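Local structure of protein FmtA (Staphylococcus aureus, 5ZH8) at residues A[123-126]-A[127-130]; A[216-219]-A[220-224]; A[237-240]-A[241-245]; A[296-299]-A[300-304]. The protein removes D-alanyl esters from wall teichoic acid and lipoteichoic acid of Staphylococcus aureus, and affects methicillin resistance, autolysis and cell wall structure. One frame throughout, in Å; residues are numbered along the deposited sequence.

All four contacts are local, each joining residues a few positions apart. Interaction 1, its centre about 4 Å from that of the chain, is the buried turn from strand to helix that carries a Ser-x-x-Lys sequence. Interactions 2 and 4 are buried turns within helices, the first largely apolar with one ion pair, the second with side-chain amide and hydroxyl bonds to its own backbone. Interaction 3 ends a helix and is partly exposed. Interactions 1 and 2 touch where Tyr216 packs on Lys130. Interactions 3 and 4 meet through Leu243 and Leu298 and a probable hydrogen bond from Gln301 NE2 to Leu243 O.

Interaction 1 (A[123-126]-A[127-130]); sequences FLIG and SAQK
Gly126 O receives a nearly straight hydrogen bond from Gln129 N, 2.8 Å long with 172° at the hydrogen. One residue earlier, Ala128 N bonds to Ile125 O at 3.1 Å. Both bonds span three residues, as in a 3-10 turn, and draw the chain tightly round after strand 123-124. Gly126 suits the bend because its positive phi of 49° comes easily to a residue without a side chain. Ile125 covers the turn with its longer branch: a chi1 of 70° places CG1 between the backbone N and the carbonyl carbon, and CD1 ends 3.4 Å from Gln129 N and 3.8 Å from Gln129 CB. The two side chains cross at about a right angle. Ala128 contributes a compact methyl, its CB lying 4.0 Å from Ile125 CB.

One turn of the chain brings Ser127 and Lys130 together, and Lys130 NZ donates to Ser127 OG at 2.8 Å. This is the Ser-x-x-Lys signature of the serine beta-lactamase and penicillin-binding protein family, consistent with an active-site role here. Ser127 OG also shares a hydrogen bond with Tyr211 OH, and Lys130 NZ forms a salt bridge with Asp213, so both groups are positioned from outside the turn. Gln129 turns aside from this pair, its OE1 accepting from Asn287 N.

Strand 288-290 flanks the turn, pairing with the backbone of Phe123 and Ile125 and packing on Ile125 and Gln129; Phe351 of strand 349-355 also touches Ile125, and helix 129-142 carries the chain onward.

Interaction 2 (A[216-219]-A[220-224]); sequences YLVL and AKVIE
Ile223 lies along the carbonyl of Leu219 for most of its length. Its CB is 3.7 Å from Leu219 O, CG1 is closer at 3.3 Å, and CD1 remains 3.6 Å from the same oxygen. With CG1 anti to the carbonyl carbon and beside the backbone N (chi1 -69°), the longer branch is turned back along the helix, and the side chain goes on to pack against Thr133 and Leu136 of helix 129-142. Leu219 O is also bonded by Ile223 N at 3.0 Å, so a single residue supplies both the donor to this carbonyl and the hydrocarbon beside it.

Val222 behaves alike one step round. Its CG2 sits 3.2 Å from Val218 O and 4.4 Å from Val218 CG1, and its second branch, CG1, stands anti to the backbone N. Branched residues suit these buried faces because they fill space close to the backbone. Ala220, a bare methyl, fits where Leu189 approaches from helix 189-199.

Leu219 CD1 rests over the centre of the Tyr216 ring, 3.9 Å above its plane, while Tyr216 OH is bonded to Met171 O. Lys221, bent at its second and third torsions, brings NZ to Glu224 OE1 at 2.7 Å. Asp190 gives the ammonium a second carboxylate, and Glu224 OE2 accepts from Tyr231 N, which holds the carboxylate at both oxygens.

Amide-to-carbonyl bonds spanning four residues identify an alpha-helix, with branched chains beside its carbonyls; this one, helix 213-227, is buried among helices 129-142, 167-171 and 189-199 of a beta-lactamase-type fold.

Interaction 3 (A[237-240]-A[241-245]); sequences TKIG and DPLKL
Gly240 O accepts from Leu245 N at 2.8 Å, with the donor nearly in line with the carbonyl bond. This is the outer bond of a Schellman motif, which stops helix 231-240; the inner one runs from Lys244 N to Asp241 O at 3.0 Å. Lys244 is the C-prime residue, and its positive phi of 46° reverses the chain beyond the helix. The inner bond also closes a type I turn from Asp241 to Lys244. Before this ending, the helix widens at 237-240 into a pi-type turn.

Leu243 N reaches Ile239 O at 3.0 Å, so the last two carbonyls of the segment 237-240 both accept from amides of the turn. Pro242 has no N-H to offer and meets the helix with its ring instead: CG lies 3.2 Å from Thr237 O and CD 3.3 Å from the same oxygen. Its fixed phi suits the second position of a type I turn.

The polar side chains have partners beyond the turn. Asp241 OD1 forms a salt bridge with Arg55 and Lys238 NZ one with Glu143, while Thr237 OG1 bonds back one turn to Glu233 O in its own helix. On the buried side, Ile239 packs against Leu135 and Leu136 of helix 129-142, and both Ile239 and Leu243 meet Leu298 of helix 292-303. Isoleucine and leucine suit this inner face, lined by apolar side chains from two other helices, and they also approach each other there, with Ile239 CG2 lying 4.3 Å from Leu243 CD1.

Interaction 4 (A[296-299]-A[300-304]); sequences GKLI and TQIQQ
Thr300 folds its hydroxyl back onto the preceding turn, where OG1 donates to Gly296 O at 2.9 Å. The same oxygen is bonded by Thr300 N, also at 2.9 Å, but nearly straight on, whereas the hydroxyl comes in at a tilt. A chi1 of 54° sets OG1 between the backbone N and the carbonyl carbon, which makes this second bond possible; the buried hydroxyl is thereby satisfied by its own helix.

Ile299 O accepts from Gln303 N at 2.9 Å. The branched, apolar chain of Ile299 suits the side of the helix that faces the sheet, and its CG2 is brushed by Gln303 OE1 at 3.9 Å, while Gln303 NE2 is tied to Asn356 O.

Ile302 lies beside Leu298 and points the same way, CD1 of each 3.5 Å apart, the closest apolar pairing of the contact. On the more polar side, Lys297 O is gripped from opposite faces of its plane: Gln301 N bonds at 3.3 Å and Gln301 NE2 at 3.1 Å. Gln301 OE1 meanwhile accepts from Lys306 NZ, and NE2 also bonds to Leu243 O in the loop after helix 231-240.

These faces divide the surroundings of helix 292-303. Leu298 and Ile302 pack on Phe131 of helix 129-142, with Leu135 also against Ile302, whereas Ile299 and Thr300 lie on the large antiparallel sheet, at Val360 of strand 359-365, and Ile299 also meets Val353 and Tyr355 of strand 349-355.

Interaction 1 (A[123-126]-A[127-130])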
ATOM      1  N   PHE A 123     -18.044   3.454   1.363  1.00 46.73           N
ATOM      2  CA  PHE A 123     -16.603   3.463   1.134  1.00 46.49           C
ATOM      3  C   PHE A 123     -16.275   3.850  -0.293  1.00 46.36           C
ATOM      4  O   PHE A 123     -17.004   3.509  -1.212  1.00 45.63           O
ATOM      5  CB  PHE A 123     -16.015   2.081   1.423  1.00 45.04           C
ATOM      6  CG  PHE A 123     -16.179   1.647   2.845  1.00 45.37           C
ATOM      7  CD1 PHE A 123     -17.382   1.120   3.283  1.00 45.36           C
ATOM      8  CD2 PHE A 123     -15.139   1.778   3.747  1.00 45.95           C
ATOM      9  CE1 PHE A 123     -17.542   0.727   4.593  1.00 46.33           C
ATOM     10  CE2 PHE A 123     -15.298   1.386   5.060  1.00 46.72           C
ATOM     11  CZ  PHE A 123     -16.499   0.859   5.486  1.00 46.84           C
ATOM     12  N   LEU A 124     -15.175   4.571  -0.464  1.00 47.64           N
ATOM     13  CA  LEU A 124     -14.644   4.898  -1.777  1.00 47.74           C
ATOM     14  C   LEU A 124     -14.282   3.603  -2.501  1.00 46.33           C
ATOM     15  O   LEU A 124     -13.347   2.910  -2.119  1.00 46.39           O
ATOM     16  CB  LEU A 124     -13.414   5.795  -1.631  1.00 49.40           C
ATOM     17  CG  LEU A 124     -12.670   6.243  -2.886  1.00 49.98           C
ATOM     18  CD1 LEU A 124     -13.624   6.929  -3.857  1.00 50.53           C
ATOM     19  CD2 LEU A 124     -11.526   7.175  -2.501  1.00 51.78           C
ATOM     20  N   ILE A 125     -15.039   3.269  -3.540  1.00 45.68           N
ATOM     21  CA  ILE A 125     -14.854   1.996  -4.230  1.00 44.21           C
ATOM     22  C   ILE A 125     -13.693   2.031  -5.210  1.00 44.06           C
ATOM     23  O   ILE A 125     -13.300   0.981  -5.727  1.00 43.41           O
ATOM     24  CB  ILE A 125     -16.135   1.523  -4.956  1.00 43.89           C
ATOM     25  CG1 ILE A 125     -16.458   2.394  -6.181  1.00 44.67           C
ATOM     26  CG2 ILE A 125     -17.312   1.496  -3.991  1.00 44.30           C
ATOM     27  CD1 ILE A 125     -17.643   1.901  -6.993  1.00 44.22           C
ATOM     28  N   GLY A 126     -13.157   3.223  -5.473  1.00 44.83           N
ATOM     29  CA  GLY A 126     -12.053   3.389  -6.411  1.00 45.25           C
ATOM     30  C   GLY A 126     -12.294   2.682  -7.738  1.00 44.42           C
ATOM     31  O   GLY A 126     -13.373   2.781  -8.331  1.00 43.78           O
ATOM     32  N   SER A 127     -11.294   1.923  -8.176  1.00 44.34           N
ATOM     33  CA  SER A 127     -11.313   1.281  -9.489  1.00 43.91           C
ATOM     34  C   SER A 127     -12.505   0.353  -9.740  1.00 42.91           C
ATOM     35  O   SER A 127     -12.764  -0.025 -10.886  1.00 42.77           O
ATOM     36  CB  SER A 127     -10.029   0.500  -9.699  1.00 44.12           C
ATOM     37  OG  SER A 127      -9.886   0.168 -11.057  1.00 44.53           O
ATOM     38  N   ALA A 128     -13.230  -0.019  -8.687  1.00 42.48           N
ATOM     39  CA  ALA A 128     -14.452  -0.796  -8.855  1.00 41.69           C
ATOM     40  C   ALA A 128     -15.571   0.004  -9.533  1.00 42.09           C
ATOM     41  O   ALA A 128     -16.528  -0.594 -10.024  1.00 41.87           O
ATOM     42  CB  ALA A 128     -14.925  -1.356  -7.524  1.00 41.28           C
ATOM     43  N   GLN A 129     -15.462   1.335  -9.572  1.00 43.16           N
ATOM     44  CA  GLN A 129     -16.414   2.148 -10.347  1.00 43.59           C
ATOM     45  C   GLN A 129     -16.327   1.866 -11.846  1.00 43.41           C
ATOM     46  O   GLN A 129     -17.292   2.088 -12.570  1.00 43.93           O
ATOM     47  CB  GLN A 129     -16.235   3.653 -10.108  1.00 44.88           C
ATOM     48  CG  GLN A 129     -17.421   4.468 -10.620  1.00 45.45           C
ATOM     49  CD  GLN A 129     -17.237   5.962 -10.483  1.00 46.99           C
ATOM     50  OE1 GLN A 129     -16.114   6.456 -10.407  1.00 47.71           O
ATOM     51  NE2 GLN A 129     -18.346   6.696 -10.470  1.00 47.94           N
ATOM     52  N   LYS A 130     -15.185   1.380 -12.312  1.00 43.12           N
ATOM     53  CA  LYS A 130     -15.057   0.961 -13.710  1.00 43.35           C
ATOM     54  C   LYS A 130     -16.154  -0.035 -14.140  1.00 42.46           C
ATOM     55  O   LYS A 130     -16.531  -0.071 -15.310  1.00 42.89           O
ATOM     56  CB  LYS A 130     -13.678   0.355 -13.963  1.00 43.65           C
ATOM     57  CG  LYS A 130     -12.540   1.357 -13.868  1.00 44.98           C
ATOM     58  CD  LYS A 130     -11.227   0.740 -14.302  1.00 45.67           C
ATOM     59  CE  LYS A 130     -10.102   1.757 -14.267  1.00 47.47           C
ATOM     60  NZ  LYS A 130      -9.867   2.300 -12.904  1.00 47.81           N
TER

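Interaction 2 (A[216-219]-A[220-224])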
ATOM      1  N   TYR A 216     -10.660   4.242 -18.548  1.00 49.94           N
ATOM      2  CA  TYR A 216     -12.065   4.349 -18.165  1.00 48.33           C
ATOM      3  C   TYR A 216     -12.534   5.790 -17.949  1.00 49.43           C
ATOM      4  O   TYR A 216     -13.738   6.048 -17.949  1.00 48.96           O
ATOM      5  CB  TYR A 216     -12.381   3.450 -16.963  1.00 46.18           C
ATOM      6  CG  TYR A 216     -12.641   2.022 -17.399  1.00 44.82           C
ATOM      7  CD1 TYR A 216     -11.641   1.267 -18.005  1.00 45.20           C
ATOM      8  CD2 TYR A 216     -13.894   1.438 -17.244  1.00 43.28           C
ATOM      9  CE1 TYR A 216     -11.875  -0.031 -18.417  1.00 44.35           C
ATOM     10  CE2 TYR A 216     -14.137   0.140 -17.655  1.00 42.38           C
ATOM     11  CZ  TYR A 216     -13.128  -0.588 -18.247  1.00 42.90           C
ATOM     12  OH  TYR A 216     -13.361  -1.878 -18.668  1.00 42.15           O
ATOM     13  N   LEU A 217     -11.598   6.726 -17.791  1.00 51.26           N
ATOM     14  CA  LEU A 217     -11.940   8.155 -17.830  1.00 53.01           C
ATOM     15  C   LEU A 217     -12.337   8.585 -19.249  1.00 54.13           C
ATOM     16  O   LEU A 217     -13.291   9.339 -19.422  1.00 54.55           O
ATOM     17  CB  LEU A 217     -10.790   9.025 -17.311  1.00 54.80           C
ATOM     18  CG  LEU A 217     -10.411   8.834 -15.843  1.00 54.05           C
ATOM     19  CD1 LEU A 217      -9.186   9.668 -15.508  1.00 56.24           C
ATOM     20  CD2 LEU A 217     -11.569   9.185 -14.918  1.00 53.27           C
ATOM     21  N   VAL A 218     -11.607   8.096 -20.253  1.00 54.66           N
ATOM     22  CA  VAL A 218     -11.951   8.326 -21.662  1.00 55.82           C
ATOM     23  C   VAL A 218     -13.293   7.691 -22.024  1.00 54.10           C
ATOM     24  O   VAL A 218     -14.085   8.280 -22.766  1.00 54.87           O
ATOM     25  CB  VAL A 218     -10.882   7.724 -22.613  1.00 56.93           C
ATOM     26  CG1 VAL A 218     -11.365   7.730 -24.063  1.00 57.87           C
ATOM     27  CG2 VAL A 218      -9.557   8.459 -22.464  1.00 59.17           C
ATOM     28  N   LEU A 219     -13.526   6.481 -21.520  1.00 51.85           N
ATOM     29  CA  LEU A 219     -14.796   5.781 -21.741  1.00 50.48           C
ATOM     30  C   LEU A 219     -15.962   6.502 -21.083  1.00 50.26           C
ATOM     31  O   LEU A 219     -17.055   6.549 -21.638  1.00 50.68           O
ATOM     32  CB  LEU A 219     -14.740   4.339 -21.229  1.00 48.60           C
ATOM     33  CG  LEU A 219     -13.955   3.332 -22.074  1.00 48.79           C
ATOM     34  CD1 LEU A 219     -13.892   1.989 -21.364  1.00 47.25           C
ATOM     35  CD2 LEU A 219     -14.523   3.210 -23.477  1.00 49.54           C
ATOM     36  N   ALA A 220     -15.734   7.053 -19.898  1.00 50.29           N
ATOM     37  CA  ALA A 220     -16.752   7.848 -19.220  1.00 50.66           C
ATOM     38  C   ALA A 220     -17.127   9.083 -20.053  1.00 52.88           C
ATOM     39  O   ALA A 220     -18.298   9.447 -20.130  1.00 53.40           O
ATOM     40  CB  ALA A 220     -16.273   8.262 -17.835  1.00 50.62           C
ATOM     41  N   LYS A 221     -16.137   9.717 -20.679  1.00 54.54           N
ATOM     42  CA  LYS A 221     -16.390  10.878 -21.525  1.00 56.94           C
ATOM     43  C   LYS A 221     -17.116  10.479 -22.816  1.00 56.97           C
ATOM     44  O   LYS A 221     -17.979  11.218 -23.305  1.00 58.03           O
ATOM     45  CB  LYS A 221     -15.083  11.603 -21.854  1.00 59.21           C
ATOM     46  CG  LYS A 221     -15.267  12.938 -22.562  1.00 62.22           C
ATOM     47  CD  LYS A 221     -15.921  13.968 -21.647  1.00 63.35           C
ATOM     48  CE  LYS A 221     -16.955  14.803 -22.390  1.00 65.28           C
ATOM     49  NZ  LYS A 221     -17.887  15.493 -21.456  1.00 65.87           N
ATOM     50  N   VAL A 222     -16.759   9.313 -23.360  1.00 55.66           N
ATOM     51  CA  VAL A 222     -17.461   8.737 -24.512  1.00 55.30           C
ATOM     52  C   VAL A 222     -18.951   8.595 -24.184  1.00 54.19           C
ATOM     53  O   VAL A 222     -19.816   8.977 -24.982  1.00 55.03           O
ATOM     54  CB  VAL A 222     -16.862   7.361 -24.918  1.00 54.19           C
ATOM     55  CG1 VAL A 222     -17.780   6.615 -25.885  1.00 53.93           C
ATOM     56  CG2 VAL A 222     -15.476   7.531 -25.532  1.00 55.62           C
ATOM     57  N   ILE A 223     -19.236   8.054 -22.999  1.00 52.09           N
ATOM     58  CA  ILE A 223     -20.610   7.909 -22.525  1.00 51.24           C
ATOM     59  C   ILE A 223     -21.302   9.267 -22.509  1.00 52.78           C
ATOM     60  O   ILE A 223     -22.413   9.407 -23.010  1.00 53.35           O
ATOM     61  CB  ILE A 223     -20.672   7.263 -21.119  1.00 49.43           C
ATOM     62  CG1 ILE A 223     -20.239   5.793 -21.189  1.00 47.85           C
ATOM     63  CG2 ILE A 223     -22.072   7.359 -20.520  1.00 49.36           C
ATOM     64  CD1 ILE A 223     -19.881   5.190 -19.851  1.00 46.43           C
ATOM     65  N   GLU A 224     -20.639  10.265 -21.937  1.00 53.66           N
ATOM     66  CA  GLU A 224     -21.220  11.600 -21.854  1.00 55.68           C
ATOM     67  C   GLU A 224     -21.488  12.195 -23.234  1.00 57.44           C
ATOM     68  O   GLU A 224     -22.542  12.783 -23.460  1.00 58.31           O
ATOM     69  CB  GLU A 224     -20.321  12.538 -21.045  1.00 56.60           C
ATOM     70  CG  GLU A 224     -20.365  12.288 -19.548  1.00 55.39           C
ATOM     71  CD  GLU A 224     -19.634  13.351 -18.758  1.00 56.94           C
ATOM     72  OE1 GLU A 224     -18.787  14.068 -19.342  1.00 58.78           O
ATOM     73  OE2 GLU A 224     -19.911  13.467 -17.545  1.00 56.66           O
TER

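Interaction 3 (A[237-240]-A[241-245])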
ATOM      1  N   THR A 237     -29.986   7.265 -13.885  1.00 53.88           N
ATOM      2  CA  THR A 237     -31.128   6.921 -14.728  1.00 54.99           C
ATOM      3  C   THR A 237     -31.069   5.468 -15.233  1.00 53.37           C
ATOM      4  O   THR A 237     -32.098   4.792 -15.304  1.00 53.58           O
ATOM      5  CB  THR A 237     -31.241   7.874 -15.933  1.00 56.29           C
ATOM      6  OG1 THR A 237     -29.981   7.941 -16.606  1.00 55.34           O
ATOM      7  CG2 THR A 237     -31.620   9.258 -15.488  1.00 58.48           C
ATOM      8  N   LYS A 238     -29.867   4.992 -15.557  1.00 51.83           N
ATOM      9  CA  LYS A 238     -29.705   3.671 -16.170  1.00 50.66           C
ATOM     10  C   LYS A 238     -29.301   2.543 -15.214  1.00 48.87           C
ATOM     11  O   LYS A 238     -29.426   1.372 -15.569  1.00 48.31           O
ATOM     12  CB  LYS A 238     -28.698   3.734 -17.322  1.00 50.21           C
ATOM     13  CG  LYS A 238     -29.062   4.684 -18.454  1.00 51.80           C
ATOM     14  CD  LYS A 238     -27.978   4.642 -19.524  1.00 51.63           C
ATOM     15  CE  LYS A 238     -28.325   5.468 -20.749  1.00 53.50           C
ATOM     16  NZ  LYS A 238     -29.410   4.840 -21.549  1.00 54.58           N
ATOM     17  N   ILE A 239     -28.809   2.872 -14.023  1.00 48.36           N
ATOM     18  CA  ILE A 239     -28.375   1.836 -13.058  1.00 46.97           C
ATOM     19  C   ILE A 239     -28.835   2.141 -11.634  1.00 47.71           C
ATOM     20  O   ILE A 239     -29.588   1.367 -11.047  1.00 47.92           O
ATOM     21  CB  ILE A 239     -26.839   1.655 -13.057  1.00 45.33           C
ATOM     22  CG1 ILE A 239     -26.338   1.230 -14.443  1.00 44.82           C
ATOM     23  CG2 ILE A 239     -26.417   0.626 -12.009  1.00 44.34           C
ATOM     24  CD1 ILE A 239     -24.852   1.438 -14.649  1.00 43.94           C
ATOM     25  N   GLY A 240     -28.376   3.268 -11.088  1.00 48.42           N
ATOM     26  CA  GLY A 240     -28.621   3.633  -9.688  1.00 49.18           C
ATOM     27  C   GLY A 240     -30.059   3.497  -9.244  1.00 50.85           C
ATOM     28  O   GLY A 240     -30.349   2.805  -8.266  1.00 50.72           O
ATOM     29  N   ASP A 241     -30.960   4.147  -9.978  1.00 52.50           N
ATOM     30  CA  ASP A 241     -32.384   4.169  -9.634  1.00 54.63           C
ATOM     31  C   ASP A 241     -33.128   2.889 -10.017  1.00 54.79           C
ATOM     32  O   ASP A 241     -33.850   2.340  -9.186  1.00 55.69           O
ATOM     33  CB  ASP A 241     -33.075   5.408 -10.232  1.00 56.45           C
ATOM     34  CG  ASP A 241     -32.602   6.704  -9.595  1.00 57.08           C
ATOM     35  OD1 ASP A 241     -31.867   6.646  -8.579  1.00 56.10           O
ATOM     36  OD2 ASP A 241     -32.968   7.780 -10.111  1.00 58.27           O
ATOM     37  N   PRO A 242     -32.968   2.407 -11.266  1.00 54.34           N
ATOM     38  CA  PRO A 242     -33.573   1.118 -11.627  1.00 54.57           C
ATOM     39  C   PRO A 242     -33.272  -0.016 -10.647  1.00 53.82           C
ATOM     40  O   PRO A 242     -34.168  -0.802 -10.342  1.00 55.00           O
ATOM     41  CB  PRO A 242     -32.963   0.816 -12.995  1.00 53.10           C
ATOM     42  CG  PRO A 242     -32.747   2.161 -13.589  1.00 53.57           C
ATOM     43  CD  PRO A 242     -32.386   3.073 -12.448  1.00 53.89           C
ATOM     44  N   LEU A 243     -32.039  -0.094 -10.153  1.00 52.33           N
ATOM     45  CA  LEU A 243     -31.662  -1.156  -9.217  1.00 51.96           C
ATOM     46  C   LEU A 243     -31.725  -0.718  -7.745  1.00 52.99           C
ATOM     47  O   LEU A 243     -31.152  -1.376  -6.885  1.00 52.42           O
ATOM     48  CB  LEU A 243     -30.276  -1.700  -9.567  1.00 49.84           C
ATOM     49  CG  LEU A 243     -30.088  -2.204 -11.004  1.00 49.37           C
ATOM     50  CD1 LEU A 243     -28.753  -2.923 -11.140  1.00 47.63           C
ATOM     51  CD2 LEU A 243     -31.227  -3.113 -11.447  1.00 50.75           C
ATOM     52  N   LYS A 244     -32.446   0.371  -7.468  1.00 55.14           N
ATOM     53  CA  LYS A 244     -32.699   0.856  -6.103  1.00 56.71           C
ATOM     54  C   LYS A 244     -31.449   0.884  -5.232  1.00 55.15           C
ATOM     55  O   LYS A 244     -31.462   0.436  -4.085  1.00 55.24           O
ATOM     56  CB  LYS A 244     -33.795   0.024  -5.426  1.00 58.90           C
ATOM     57  CG  LYS A 244     -35.171   0.187  -6.054  1.00 61.57           C
ATOM     58  CD  LYS A 244     -36.245  -0.593  -5.303  1.00 64.09           C
ATOM     59  CE  LYS A 244     -37.645  -0.212  -5.777  1.00 66.99           C
ATOM     60  NZ  LYS A 244     -37.804  -0.350  -7.255  1.00 66.52           N
ATOM     61  N   LEU A 245     -30.366   1.404  -5.799  1.00 53.71           N
ATOM     62  CA  LEU A 245     -29.136   1.619  -5.056  1.00 52.68           C
ATOM     63  C   LEU A 245     -29.221   2.980  -4.379  1.00 54.06           C
ATOM     64  O   LEU A 245     -28.841   4.003  -4.954  1.00 53.85           O
ATOM     65  CB  LEU A 245     -27.929   1.552  -5.992  1.00 50.95           C
ATOM     66  CG  LEU A 245     -27.774   0.279  -6.812  1.00 49.47           C
ATOM     67  CD1 LEU A 245     -26.419   0.315  -7.498  1.00 47.95           C
ATOM     68  CD2 LEU A 245     -27.887  -0.959  -5.946  1.00 49.19           C
TER

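Interaction 4 (A[296-299]-A[300-304])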
ATOM      1  N   GLY A 296     -23.459  -5.672  -3.288  1.00 48.63           N
ATOM      2  CA  GLY A 296     -24.036  -7.004  -3.410  1.00 49.00           C
ATOM      3  C   GLY A 296     -25.396  -6.947  -4.083  1.00 49.88           C
ATOM      4  O   GLY A 296     -25.716  -7.779  -4.932  1.00 50.14           O
ATOM      5  N   LYS A 297     -26.198  -5.959  -3.694  1.00 50.78           N
ATOM      6  CA  LYS A 297     -27.518  -5.733  -4.285  1.00 51.88           C
ATOM      7  C   LYS A 297     -27.402  -5.500  -5.797  1.00 50.88           C
ATOM      8  O   LYS A 297     -28.244  -5.958  -6.566  1.00 51.36           O
ATOM      9  CB  LYS A 297     -28.197  -4.536  -3.599  1.00 53.49           C
ATOM     10  CG  LYS A 297     -29.637  -4.307  -4.012  1.00 55.57           C
ATOM     11  CD  LYS A 297     -30.216  -3.018  -3.441  1.00 57.39           C
ATOM     12  CE  LYS A 297     -30.507  -3.129  -1.951  1.00 59.18           C
ATOM     13  NZ  LYS A 297     -31.299  -1.969  -1.452  1.00 61.33           N
ATOM     14  N   LEU A 298     -26.357  -4.786  -6.214  1.00 49.35           N
ATOM     15  CA  LEU A 298     -26.088  -4.548  -7.634  1.00 48.20           C
ATOM     16  C   LEU A 298     -25.759  -5.835  -8.387  1.00 47.18           C
ATOM     17  O   LEU A 298     -26.338  -6.118  -9.429  1.00 47.79           O
ATOM     18  CB  LEU A 298     -24.931  -3.560  -7.786  1.00 47.22           C
ATOM     19  CG  LEU A 298     -24.342  -3.371  -9.181  1.00 46.60           C
ATOM     20  CD1 LEU A 298     -25.390  -2.838 -10.145  1.00 47.42           C
ATOM     21  CD2 LEU A 298     -23.132  -2.454  -9.091  1.00 46.18           C
ATOM     22  N   ILE A 299     -24.819  -6.602  -7.856  1.00 46.07           N
ATOM     23  CA  ILE A 299     -24.342  -7.815  -8.513  1.00 45.54           C
ATOM     24  C   ILE A 299     -25.410  -8.904  -8.561  1.00 46.33           C
ATOM     25  O   ILE A 299     -25.580  -9.551  -9.588  1.00 46.43           O
ATOM     26  CB  ILE A 299     -23.066  -8.339  -7.824  1.00 44.76           C
ATOM     27  CG1 ILE A 299     -21.907  -7.395  -8.129  1.00 43.93           C
ATOM     28  CG2 ILE A 299     -22.721  -9.753  -8.281  1.00 44.77           C
ATOM     29  CD1 ILE A 299     -20.799  -7.477  -7.109  1.00 43.69           C
ATOM     30  N   THR A 300     -26.127  -9.105  -7.460  1.00 46.92           N
ATOM     31  CA  THR A 300     -27.162 -10.135  -7.415  1.00 48.18           C
ATOM     32  C   THR A 300     -28.295  -9.835  -8.394  1.00 49.13           C
ATOM     33  O   THR A 300     -28.845 -10.745  -9.011  1.00 50.37           O
ATOM     34  CB  THR A 300     -27.771 -10.285  -6.014  1.00 49.15           C
ATOM     35  OG1 THR A 300     -28.241  -9.012  -5.555  1.00 49.36           O
ATOM     36  CG2 THR A 300     -26.753 -10.851  -5.049  1.00 48.50           C
ATOM     37  N   GLN A 301     -28.645  -8.558  -8.527  1.00 49.00           N
ATOM     38  CA  GLN A 301     -29.691  -8.149  -9.461  1.00 49.76           C
ATOM     39  C   GLN A 301     -29.269  -8.292 -10.920  1.00 48.73           C
ATOM     40  O   GLN A 301     -30.081  -8.673 -11.762  1.00 49.75           O
ATOM     41  CB  GLN A 301     -30.130  -6.723  -9.177  1.00 50.29           C
ATOM     42  CG  GLN A 301     -31.053  -6.617  -7.981  1.00 51.93           C
ATOM     43  CD  GLN A 301     -31.577  -5.213  -7.804  1.00 52.87           C
ATOM     44  OE1 GLN A 301     -32.739  -4.935  -8.088  1.00 54.72           O
ATOM     45  NE2 GLN A 301     -30.714  -4.311  -7.353  1.00 51.64           N
ATOM     46  N   ILE A 302     -28.007  -7.994 -11.217  1.00 46.89           N
ATOM     47  CA  ILE A 302     -27.462  -8.234 -12.555  1.00 46.29           C
ATOM     48  C   ILE A 302     -27.454  -9.740 -12.836  1.00 46.77           C
ATOM     49  O   ILE A 302     -27.850 -10.175 -13.919  1.00 47.71           O
ATOM     50  CB  ILE A 302     -26.049  -7.629 -12.729  1.00 44.55           C
ATOM     51  CG1 ILE A 302     -26.134  -6.096 -12.712  1.00 44.55           C
ATOM     52  CG2 ILE A 302     -25.417  -8.093 -14.033  1.00 44.18           C
ATOM     53  CD1 ILE A 302     -24.824  -5.401 -12.411  1.00 43.46           C
ATOM     54  N   GLN A 303     -27.031 -10.524 -11.848  1.00 46.28           N
ATOM     55  CA  GLN A 303     -27.056 -11.979 -11.946  1.00 46.70           C
ATOM     56  C   GLN A 303     -28.461 -12.495 -12.231  1.00 48.64           C
ATOM     57  O   GLN A 303     -28.624 -13.511 -12.908  1.00 50.14           O
ATOM     58  CB  GLN A 303     -26.514 -12.625 -10.665  1.00 46.27           C
ATOM     59  CG  GLN A 303     -24.995 -12.697 -10.597  1.00 44.73           C
ATOM     60  CD  GLN A 303     -24.503 -13.351  -9.323  1.00 44.64           C
ATOM     61  OE1 GLN A 303     -24.890 -12.957  -8.222  1.00 44.91           O
ATOM     62  NE2 GLN A 303     -23.645 -14.350  -9.462  1.00 44.32           N
ATOM     63  N   GLN A 304     -29.468 -11.798 -11.712  1.00 49.31           N
ATOM     64  CA  GLN A 304     -30.872 -12.141 -11.957  1.00 51.67           C
ATOM     65  C   GLN A 304     -31.466 -11.482 -13.213  1.00 52.10           C
ATOM     66  O   GLN A 304     -32.679 -11.415 -13.361  1.00 53.59           O
ATOM     67  CB  GLN A 304     -31.701 -11.764 -10.735  1.00 53.02           C
ATOM     68  CG  GLN A 304     -31.409 -12.638  -9.533  1.00 53.70           C
ATOM     69  CD  GLN A 304     -31.864 -12.024  -8.227  1.00 54.86           C
ATOM     70  OE1 GLN A 304     -32.265 -10.855  -8.166  1.00 55.26           O
ATOM     71  NE2 GLN A 304     -31.804 -12.813  -7.163  1.00 56.04           N
TER